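Local coordinates for protein glucose-6-phosphate 1-dehydrogenase (Kluyveromyces lactis, PDB 7E6I) that catalyses the oxidation of glucose 6-phosphate by NADP+ to 6-phosphogluconolactone, the first step of the oxidative pentose phosphate pathway, at residues T3-G15 against K111-L124. Sequence-based numbering, arbitrary orientation.
Sequences TQFDENTVITIFG and KKVDEPHRLFYLAL
His117 lies against Phe5 where two parallel strands begin: its CB sits over the centre of the Phe5 ring, 3.7 Å from the centroid, and the imidazole continues nearly parallel (planes at 4°) but slid so far that the rings barely overlap. Thr9 CG2 presses on His117 CB at 3.3 Å. In the imidazole plane, NE2 of His117 donates to Glu115 OE1 (2.7 Å) from the anti side, well out of the carboxylate plane, while ND1 meets a water that also binds Asp6 N and Glu7 O. With chi1 at -69°, CG of His117 stands anti to the carbonyl carbon, the turn that brings the imidazole against Phe5. With an alanine in its place, the CB contact would stay, but Glu115 OE1 would probably lose its N-H partner and the water bridging to Asp6 and Glu7 one of its contacts. From His117 O onward the backbones zip in parallel register, Val10 N to His117 O (3.2 Å) through Phe14 N to Tyr121 O (2.8 Å), with a weak last bond from Ala123 N to Phe14 O. On one face Ile11 CG1 touches Leu119 CB at 4.0 Å; on the other, the edge of Phe14 receives Phe120 CD1, and Val10 CG1 lies beside Arg118 CG, whose guanidinium pairs with Glu108. Gly15, with positive phi, opens the loop that probably binds NADP+, as in other Rossmann folds. Strands 10-14 and 117-122 are the central pair of the six-stranded parallel sheet, between strands 43-48 and 146-152; helix 19-34 packs on the Ile11, Ile13 and Tyr121 face, helix 94-110 on the Val10 and Arg118 face.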
# COMPACT_ATOMS: atom_id res chain seq x y z
N THR A 3 22.44 -2.17 9.41
CA THR A 3 23.39 -2.91 8.58
C THR A 3 22.77 -3.27 7.24
O THR A 3 21.65 -3.79 7.17
CB THR A 3 23.82 -4.17 9.32
OG1 THR A 3 24.21 -3.82 10.66
CG2 THR A 3 24.97 -4.85 8.60
N GLN A 4 23.50 -3.00 6.16
CA GLN A 4 23.02 -3.33 4.83
C GLN A 4 23.41 -4.75 4.45
O GLN A 4 24.48 -5.24 4.82
CB GLN A 4 23.55 -2.33 3.80
CG GLN A 4 23.08 -0.90 4.08
CD GLN A 4 23.50 0.07 2.98
OE1 GLN A 4 24.22 -0.31 2.05
NE2 GLN A 4 23.06 1.32 3.08
N PHE A 5 22.51 -5.42 3.74
CA PHE A 5 22.69 -6.80 3.29
C PHE A 5 23.18 -6.76 1.85
O PHE A 5 22.45 -6.28 0.96
CB PHE A 5 21.37 -7.59 3.36
CG PHE A 5 20.93 -7.98 4.76
CD1 PHE A 5 21.56 -7.47 5.89
CD2 PHE A 5 19.84 -8.85 4.93
CE1 PHE A 5 21.12 -7.82 7.17
CE2 PHE A 5 19.39 -9.22 6.21
CZ PHE A 5 20.03 -8.70 7.33
N ASP A 6 24.39 -7.26 1.61
CA ASP A 6 24.97 -7.26 0.27
C ASP A 6 25.44 -8.65 -0.12
O ASP A 6 24.74 -9.37 -0.84
CB ASP A 6 26.13 -6.26 0.20
CG ASP A 6 26.43 -5.79 -1.23
OD1 ASP A 6 25.77 -6.26 -2.19
OD2 ASP A 6 27.34 -4.94 -1.39
N GLU A 7 26.60 -9.07 0.37
CA GLU A 7 27.23 -10.33 -0.04
C GLU A 7 26.78 -11.49 0.84
O GLU A 7 26.64 -11.35 2.05
CB GLU A 7 28.75 -10.22 0.00
CG GLU A 7 29.33 -8.84 -0.32
CD GLU A 7 29.23 -7.84 0.85
OE1 GLU A 7 29.19 -8.27 2.02
OE2 GLU A 7 29.19 -6.61 0.59
N ASN A 8 26.54 -12.63 0.20
CA ASN A 8 26.27 -13.89 0.90
C ASN A 8 25.02 -13.81 1.78
O ASN A 8 24.89 -14.54 2.76
CB ASN A 8 27.48 -14.34 1.72
CG ASN A 8 28.76 -14.28 0.92
OD1 ASN A 8 28.79 -14.65 -0.26
ND2 ASN A 8 29.82 -13.76 1.53
N THR A 9 24.09 -12.93 1.42
CA THR A 9 22.79 -12.91 2.06
C THR A 9 21.93 -14.05 1.54
O THR A 9 21.90 -14.34 0.34
CB THR A 9 22.10 -11.57 1.81
OG1 THR A 9 22.42 -11.12 0.49
CG2 THR A 9 22.62 -10.57 2.77
N VAL A 10 21.24 -14.72 2.45
CA VAL A 10 20.31 -15.77 2.08
C VAL A 10 18.90 -15.24 2.25
O VAL A 10 18.51 -14.79 3.34
CB VAL A 10 20.55 -17.06 2.88
CG1 VAL A 10 20.90 -16.73 4.32
CG2 VAL A 10 19.34 -18.01 2.79
N ILE A 11 18.14 -15.25 1.17
CA ILE A 11 16.74 -14.86 1.17
C ILE A 11 15.93 -16.14 1.05
O ILE A 11 16.02 -16.84 0.04
CB ILE A 11 16.43 -13.89 0.02
CG1 ILE A 11 17.21 -12.58 0.20
CG2 ILE A 11 14.96 -13.62 -0.09
CD1 ILE A 11 17.26 -11.72 -1.06
N THR A 12 15.15 -16.46 2.09
CA THR A 12 14.22 -17.58 2.04
C THR A 12 12.80 -17.05 1.86
O THR A 12 12.33 -16.24 2.66
CB THR A 12 14.30 -18.42 3.31
OG1 THR A 12 15.66 -18.75 3.59
CG2 THR A 12 13.50 -19.70 3.13
N ILE A 13 12.12 -17.53 0.82
CA ILE A 13 10.73 -17.15 0.53
C ILE A 13 9.84 -18.30 0.95
O ILE A 13 9.74 -19.31 0.25
CB ILE A 13 10.53 -16.81 -0.95
CG1 ILE A 13 11.39 -15.63 -1.38
CG2 ILE A 13 9.07 -16.48 -1.22
CD1 ILE A 13 12.76 -16.03 -1.85
N PHE A 14 9.18 -18.15 2.10
CA PHE A 14 8.22 -19.14 2.54
C PHE A 14 6.91 -18.99 1.76
O PHE A 14 6.52 -17.89 1.37
CB PHE A 14 7.96 -19.00 4.04
CG PHE A 14 9.03 -19.64 4.89
CD1 PHE A 14 10.21 -18.95 5.17
CD2 PHE A 14 8.86 -20.91 5.41
CE1 PHE A 14 11.19 -19.53 5.96
CE2 PHE A 14 9.84 -21.49 6.20
CZ PHE A 14 11.01 -20.80 6.47
N GLY A 15 6.24 -20.12 1.54
CA GLY A 15 5.09 -20.13 0.67
C GLY A 15 5.47 -20.05 -0.79
O GLY A 15 4.70 -19.52 -1.60
N LYS A 111 31.18 -19.76 2.01
CA LYS A 111 31.63 -18.37 1.99
C LYS A 111 31.96 -17.99 3.43
O LYS A 111 31.20 -18.29 4.34
CB LYS A 111 30.56 -17.43 1.43
CG LYS A 111 29.67 -18.06 0.37
CD LYS A 111 30.40 -18.11 -0.95
CE LYS A 111 29.47 -18.49 -2.09
NZ LYS A 111 29.63 -17.56 -3.24
N LYS A 112 33.11 -17.37 3.63
CA LYS A 112 33.54 -17.07 4.99
C LYS A 112 32.61 -16.00 5.55
O LYS A 112 32.79 -14.81 5.28
CB LYS A 112 35.00 -16.62 5.03
CG LYS A 112 36.02 -17.69 4.60
CD LYS A 112 36.16 -17.82 3.08
CE LYS A 112 37.32 -18.73 2.68
NZ LYS A 112 36.90 -19.72 1.65
N VAL A 113 31.60 -16.42 6.30
CA VAL A 113 30.62 -15.51 6.88
C VAL A 113 30.77 -15.52 8.39
O VAL A 113 30.56 -16.56 9.03
CB VAL A 113 29.18 -15.87 6.47
CG1 VAL A 113 28.18 -15.06 7.29
CG2 VAL A 113 28.96 -15.63 4.99
N ASP A 114 31.14 -14.37 8.96
CA ASP A 114 31.20 -14.18 10.40
C ASP A 114 29.89 -13.67 10.98
O ASP A 114 29.67 -13.79 12.19
CB ASP A 114 32.31 -13.18 10.76
CG ASP A 114 33.66 -13.84 10.91
OD1 ASP A 114 33.74 -14.83 11.67
OD2 ASP A 114 34.63 -13.37 10.28
N GLU A 115 29.03 -13.10 10.14
CA GLU A 115 27.76 -12.53 10.57
C GLU A 115 26.71 -12.92 9.54
O GLU A 115 26.60 -12.28 8.47
CB GLU A 115 27.84 -11.01 10.70
CG GLU A 115 26.57 -10.35 11.15
CD GLU A 115 26.73 -8.84 11.24
OE1 GLU A 115 26.91 -8.19 10.19
OE2 GLU A 115 26.71 -8.32 12.38
N PRO A 116 25.93 -13.96 9.80
CA PRO A 116 24.85 -14.32 8.88
C PRO A 116 23.90 -13.14 8.66
O PRO A 116 23.50 -12.45 9.60
CB PRO A 116 24.15 -15.48 9.59
CG PRO A 116 25.12 -15.98 10.61
CD PRO A 116 25.98 -14.82 11.00
N HIS A 117 23.56 -12.90 7.39
CA HIS A 117 22.56 -11.91 7.00
C HIS A 117 21.42 -12.65 6.31
O HIS A 117 21.59 -13.14 5.19
CB HIS A 117 23.15 -10.86 6.05
CG HIS A 117 24.15 -9.95 6.67
ND1 HIS A 117 24.99 -9.15 5.92
CD2 HIS A 117 24.45 -9.70 7.97
CE1 HIS A 117 25.76 -8.44 6.73
NE2 HIS A 117 25.46 -8.76 7.98
N ARG A 118 20.27 -12.74 6.97
CA ARG A 118 19.17 -13.58 6.50
C ARG A 118 17.87 -12.80 6.41
O ARG A 118 17.44 -12.17 7.39
CB ARG A 118 18.99 -14.80 7.43
CG ARG A 118 20.27 -15.59 7.63
CD ARG A 118 20.08 -16.73 8.59
NE ARG A 118 21.32 -17.48 8.77
CZ ARG A 118 21.64 -18.13 9.88
NH1 ARG A 118 20.82 -18.11 10.92
NH2 ARG A 118 22.78 -18.79 9.96
N LEU A 119 17.25 -12.83 5.24
CA LEU A 119 15.93 -12.26 5.02
C LEU A 119 14.94 -13.40 4.82
O LEU A 119 15.17 -14.30 4.01
CB LEU A 119 15.93 -11.31 3.81
CG LEU A 119 14.63 -10.55 3.46
CD1 LEU A 119 14.28 -9.58 4.58
CD2 LEU A 119 14.71 -9.82 2.11
N PHE A 120 13.85 -13.38 5.59
CA PHE A 120 12.75 -14.33 5.44
C PHE A 120 11.54 -13.58 4.92
O PHE A 120 10.95 -12.76 5.63
CB PHE A 120 12.44 -15.00 6.78
CG PHE A 120 13.58 -15.79 7.33
CD1 PHE A 120 13.85 -17.07 6.85
CD2 PHE A 120 14.40 -15.26 8.31
CE1 PHE A 120 14.91 -17.80 7.35
CE2 PHE A 120 15.46 -15.99 8.81
CZ PHE A 120 15.73 -17.26 8.33
N TYR A 121 11.16 -13.86 3.67
CA TYR A 121 9.94 -13.31 3.09
C TYR A 121 8.80 -14.31 3.29
O TYR A 121 8.85 -15.42 2.76
CB TYR A 121 10.12 -12.99 1.61
CG TYR A 121 9.07 -12.06 1.06
CD1 TYR A 121 7.72 -12.43 1.05
CD2 TYR A 121 9.42 -10.80 0.57
CE1 TYR A 121 6.75 -11.57 0.56
CE2 TYR A 121 8.45 -9.93 0.08
CZ TYR A 121 7.12 -10.32 0.08
OH TYR A 121 6.16 -9.45 -0.41
N LEU A 122 7.76 -13.90 4.02
CA LEU A 122 6.68 -14.82 4.41
C LEU A 122 5.46 -14.60 3.53
O LEU A 122 4.48 -13.95 3.90
CB LEU A 122 6.35 -14.63 5.89
CG LEU A 122 7.13 -15.41 6.95
CD1 LEU A 122 8.62 -15.32 6.72
CD2 LEU A 122 6.77 -14.89 8.32
N ALA A 123 5.49 -15.19 2.33
CA ALA A 123 4.40 -15.03 1.36
C ALA A 123 3.23 -15.95 1.71
O ALA A 123 2.83 -16.83 0.95
CB ALA A 123 4.91 -15.30 -0.05
N LEU A 124 2.67 -15.72 2.88
CA LEU A 124 1.70 -16.63 3.49
C LEU A 124 0.61 -15.81 4.14
O LEU A 124 0.81 -14.63 4.44
CB LEU A 124 2.38 -17.53 4.53
CG LEU A 124 3.44 -18.51 4.02
CD1 LEU A 124 4.31 -19.01 5.15
CD2 LEU A 124 2.75 -19.67 3.33
O HOH W 1 25.25 -8.88 3.46
O HOH W 2 24.63 -14.64 5.32
O HOH W 3 2.47 -17.15 -2.28